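Local coordinates for protein pectate lyase (Cellvibrio cellulosa, PDB 1GXM) that serves as the catalytic module of a larger enzyme and cleaves polygalacturonate by anti-beta-elimination, at residues 246-249 / 250-253; 320-323 / 324-327. One frame throughout, in Å; residues are numbered along the deposited sequence.

Interaction 1 (246-249 / 250-253); sequences FNSP and RTYL
A type I beta turn at Ser248-Thr251, formed just after helix 233-246 ends, carries this contact. Its evidence is the bond from Thr251 N to Ser248 O at 2.8 Å, with near-helical backbone angles at Pro249 and Arg250. Tyr252 N reaches Ser248 O at 3.0 Å, so two amides grip one carbonyl: Tyr252 N lies almost in line with the C=O, whereas Thr251 N comes from well above the carbonyl plane. Arg250 N also points at Ser248 OG, as in an ST turn, but the hydroxyl is too crowded in the model for this bond to be certain. Tyr252 CG sits between its own N and carbonyl carbon (chi1 56°), which folds the ring back over the turn. Pro249 CA then lies over one face as a CH-pi contact, 3.8 Å from the ring centroid and 18° off its normal, and Ser248 O stands above that same face. Beyond the ring, one water bridges Tyr252 OH (2.7 Å) and Asn247 O (2.8 Å). Outside the turn, Thr251 OG1 bonds to Trp245 O and Asn286, and the Arg250 guanidinium to Gln185. Leu253 forms backbone hydrogen bonds with Met276 of strand 274-278, while Phe246 packs on helices 219-226 and 318-329.

Interaction 2 (320-323 / 324-327); sequences TSII and NFAQ
Thr320 and Asn324, one helical turn apart, run side by side and point the same way along the surface of helix 318-329. Their side chains meet through the Thr320 methyl, CG2, which lies 3.6 Å from Asn324 OD1. Asn324 holds CG beside its own backbone N (chi1 -72°), and this brings the amide back over the preceding turn, with CG 3.3 Å from Thr320 O. Asn324 OD1 cannot bond to Thr320 O, since both are acceptors; the carbonyl oxygen receives the backbone Asn324 N at 2.9 Å, along a fairly straight N-H (162°). Ile323 crosses its neighbour at a slant, its CG2 branch passing 4.2 Å from Asn324 ND2. On another flank of the helix, Phe325 swings CG anti to its backbone N (chi1 -179°), so the ring leads away from the preceding turn. Ile322 meets it at the ring's rim, not over a face: CD1 lies near the ring plane, 4.5 Å from Phe325 CD2, a loose apolar touch. Ala326 brings its methyl to 3.3 Å from Ile322 O, the carbonyl that accepts Ala326 N at 2.8 Å. Gln327 bends at chi2 and carries its amide outward, while its backbone N bonds to Ile323 O. Four successive i to i+4 bonds thus define regular alpha-helix. Ile322, Phe325 and Ala326 are buried, whereas Ser321, Asn324 and Gln327 are exposed. Ile322 packs on Val220 and Leu223, and Ala326 on Val243. This division marks an amphipathic helix whose apolar flank rests on helices 219-226 and 233-246.

Interactions 1 and 2 lie in series along the chain, with centres about 13 Å apart, yet they meet directly through van der Waals packing. Ile323 CD1 bridges the two: it lies 3.7 Å from Phe246 O and 3.8 Å from Asn247 OD1, at the point where helix 233-246 gives way to the turn. Alongside, Phe246 CD2 comes within 4.0 Å of Ile322 CG2, an apolar contact. Trp277 of strand 274-278 contributes to both: it donates a hydrogen bond to Phe246 O and touches Thr251 and Tyr252 as well as Thr320 and Ile323. The joint therefore brings together the end of helix 233-246, the flank of helix 318-329 and strand 274-278.

Interaction 1 (246-249 / 250-253)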
loop_
_atom_site.group_PDB
_atom_site.type_symbol
_atom_site.label_atom_id
_atom_site.label_comp_id
_atom_site.label_asym_id
_atom_site.label_seq_id
_atom_site.Cartn_x
_atom_site.Cartn_y
_atom_site.Cartn_z
ATOM N N PHE A 246 -4.660 15.261 -5.097
ATOM C CA PHE A 246 -3.207 15.322 -5.167
ATOM C C PHE A 246 -2.764 16.519 -5.987
ATOM O O PHE A 246 -1.752 17.152 -5.696
ATOM C CB PHE A 246 -2.636 14.055 -5.775
ATOM C CG PHE A 246 -2.279 13.026 -4.758
ATOM C CD1 PHE A 246 -1.139 13.183 -4.004
ATOM C CD2 PHE A 246 -3.086 11.926 -4.527
ATOM C CE1 PHE A 246 -0.801 12.279 -3.048
ATOM C CE2 PHE A 246 -2.733 11.006 -3.583
ATOM C CZ PHE A 246 -1.605 11.180 -2.832
ATOM N N ASN A 247 -3.542 16.817 -7.021
ATOM C CA ASN A 247 -3.208 17.857 -7.983
ATOM C C ASN A 247 -3.772 19.209 -7.635
ATOM O O ASN A 247 -3.770 20.099 -8.479
ATOM C CB ASN A 247 -3.674 17.443 -9.375
ATOM C CG ASN A 247 -3.062 18.265 -10.458
ATOM O OD1 ASN A 247 -1.878 18.531 -10.440
ATOM N ND2 ASN A 247 -3.877 18.654 -11.424
ATOM N N SER A 248 -4.253 19.378 -6.411
ATOM C CA SER A 248 -4.853 20.629 -5.995
ATOM C C SER A 248 -3.843 21.477 -5.260
ATOM O O SER A 248 -3.092 20.981 -4.437
ATOM C CB SER A 248 -6.002 20.378 -5.037
ATOM O OG SER A 248 -6.508 21.591 -4.512
ATOM N N PRO A 249 -3.851 22.773 -5.521
ATOM C CA PRO A 249 -2.952 23.672 -4.808
ATOM C C PRO A 249 -3.354 23.835 -3.341
ATOM O O PRO A 249 -2.592 24.396 -2.565
ATOM C CB PRO A 249 -3.106 25.003 -5.569
ATOM C CG PRO A 249 -4.229 24.889 -6.395
ATOM C CD PRO A 249 -4.669 23.472 -6.516
ATOM N N ARG A 250 -4.526 23.346 -2.968
ATOM C CA ARG A 250 -4.874 23.309 -1.549
ATOM C C ARG A 250 -4.254 22.080 -0.866
ATOM O O ARG A 250 -4.369 21.920 0.341
ATOM C CB ARG A 250 -6.371 23.339 -1.323
ATOM C CG ARG A 250 -7.068 22.119 -1.753
ATOM C CD ARG A 250 -8.576 22.265 -1.936
ATOM N NE ARG A 250 -9.206 20.950 -2.048
ATOM C CZ ARG A 250 -9.493 20.154 -1.017
ATOM N NH1 ARG A 250 -9.237 20.546 0.227
ATOM N NH2 ARG A 250 -10.064 18.971 -1.238
ATOM N N THR A 251 -3.617 21.220 -1.655
ATOM C CA THR A 251 -2.946 20.021 -1.163
ATOM C C THR A 251 -1.449 20.142 -1.302
ATOM O O THR A 251 -0.744 20.070 -0.320
ATOM C CB THR A 251 -3.432 18.812 -1.911
ATOM O OG1 THR A 251 -4.832 18.654 -1.654
ATOM C CG2 THR A 251 -2.769 17.544 -1.410
ATOM N N TYR A 252 -0.931 20.337 -2.508
ATOM C CA TYR A 252 0.500 20.458 -2.613
ATOM C C TYR A 252 0.934 21.821 -2.158
ATOM O O TYR A 252 0.167 22.772 -2.154
ATOM C CB TYR A 252 1.015 20.171 -4.026
ATOM C CG TYR A 252 0.451 20.990 -5.146
ATOM C CD1 TYR A 252 0.781 22.333 -5.310
ATOM C CD2 TYR A 252 -0.383 20.416 -6.075
ATOM C CE1 TYR A 252 0.272 23.077 -6.369
ATOM C CE2 TYR A 252 -0.878 21.139 -7.123
ATOM C CZ TYR A 252 -0.584 22.469 -7.261
ATOM O OH TYR A 252 -1.093 23.172 -8.323
ATOM N N LEU A 253 2.194 21.878 -1.764
ATOM C CA LEU A 253 2.854 23.099 -1.348
ATOM C C LEU A 253 3.783 23.450 -2.495
ATOM O O LEU A 253 4.800 22.800 -2.721
ATOM C CB LEU A 253 3.635 22.880 -0.057
ATOM C CG LEU A 253 4.510 24.055 0.382
ATOM C CD1 LEU A 253 3.682 25.253 0.752
ATOM C CD2 LEU A 253 5.414 23.646 1.537
HETATM O O HOH W 1 -2.585 21.917 -10.172
#

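Interaction 2 (320-323 / 324-327)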
loop_
_atom_site.group_PDB
_atom_site.type_symbol
_atom_site.label_atom_id
_atom_site.label_comp_id
_atom_site.label_asym_id
_atom_site.label_seq_id
_atom_site.Cartn_x
_atom_site.Cartn_y
_atom_site.Cartn_z
ATOM N N THR A 320 3.686 13.261 -7.604
ATOM C CA THR A 320 4.209 13.301 -8.972
ATOM C C THR A 320 3.840 12.075 -9.753
ATOM O O THR A 320 3.311 12.159 -10.858
ATOM C CB THR A 320 5.717 13.508 -8.923
ATOM O OG1 THR A 320 5.941 14.770 -8.284
ATOM C CG2 THR A 320 6.328 13.609 -10.331
ATOM N N SER A 321 4.097 10.923 -9.179
ATOM C CA SER A 321 3.934 9.682 -9.913
ATOM C C SER A 321 2.459 9.463 -10.302
ATOM O O SER A 321 2.145 9.129 -11.445
ATOM C CB SER A 321 4.477 8.511 -9.108
ATOM O OG SER A 321 3.745 8.308 -7.944
ATOM N N ILE A 322 1.552 9.658 -9.362
ATOM C CA ILE A 322 0.156 9.376 -9.660
ATOM C C ILE A 322 -0.447 10.428 -10.556
ATOM O O ILE A 322 -1.287 10.123 -11.378
ATOM C CB ILE A 322 -0.688 9.169 -8.371
ATOM C CG1 ILE A 322 -1.948 8.361 -8.687
ATOM C CG2 ILE A 322 -1.001 10.467 -7.668
ATOM C CD1 ILE A 322 -1.676 6.926 -9.063
ATOM N N ILE A 323 -0.010 11.670 -10.411
ATOM C CA ILE A 323 -0.515 12.756 -11.255
ATOM C C ILE A 323 -0.080 12.537 -12.688
ATOM O O ILE A 323 -0.885 12.651 -13.612
ATOM C CB ILE A 323 -0.024 14.115 -10.733
ATOM C CG1 ILE A 323 -0.760 14.426 -9.432
ATOM C CG2 ILE A 323 -0.212 15.210 -11.784
ATOM C CD1 ILE A 323 -0.196 15.606 -8.713
ATOM N N ASN A 324 1.175 12.169 -12.878
ATOM C CA ASN A 324 1.678 11.970 -14.227
ATOM C C ASN A 324 1.021 10.767 -14.865
ATOM O O ASN A 324 0.712 10.777 -16.049
ATOM C CB ASN A 324 3.197 11.832 -14.244
ATOM C CG ASN A 324 3.907 13.158 -13.975
ATOM O OD1 ASN A 324 5.088 13.171 -13.641
ATOM N ND2 ASN A 324 3.175 14.260 -14.071
ATOM N N PHE A 325 0.785 9.725 -14.079
ATOM C CA PHE A 325 0.103 8.536 -14.584
ATOM C C PHE A 325 -1.335 8.872 -14.921
ATOM O O PHE A 325 -1.821 8.496 -15.996
ATOM C CB PHE A 325 0.160 7.401 -13.569
ATOM C CG PHE A 325 -0.505 6.145 -14.035
ATOM C CD1 PHE A 325 -0.097 5.529 -15.197
ATOM C CD2 PHE A 325 -1.537 5.590 -13.320
ATOM C CE1 PHE A 325 -0.717 4.377 -15.633
ATOM C CE2 PHE A 325 -2.136 4.434 -13.745
ATOM C CZ PHE A 325 -1.736 3.840 -14.904
ATOM N N ALA A 326 -2.017 9.595 -14.041
ATOM C CA ALA A 326 -3.374 10.035 -14.331
ATOM C C ALA A 326 -3.435 10.855 -15.613
ATOM O O ALA A 326 -4.355 10.710 -16.393
ATOM C CB ALA A 326 -3.925 10.824 -13.200
ATOM N N GLN A 327 -2.449 11.714 -15.825
ATOM C CA GLN A 327 -2.408 12.545 -17.028
ATOM C C GLN A 327 -2.317 11.640 -18.256
ATOM O O GLN A 327 -3.016 11.844 -19.243
ATOM C CB GLN A 327 -1.218 13.507 -16.977
ATOM C CG GLN A 327 -1.236 14.577 -18.080
ATOM C CD GLN A 327 -0.639 14.123 -19.410
ATOM O OE1 GLN A 327 -0.125 12.999 -19.539
ATOM N NE2 GLN A 327 -0.701 15.003 -20.408
#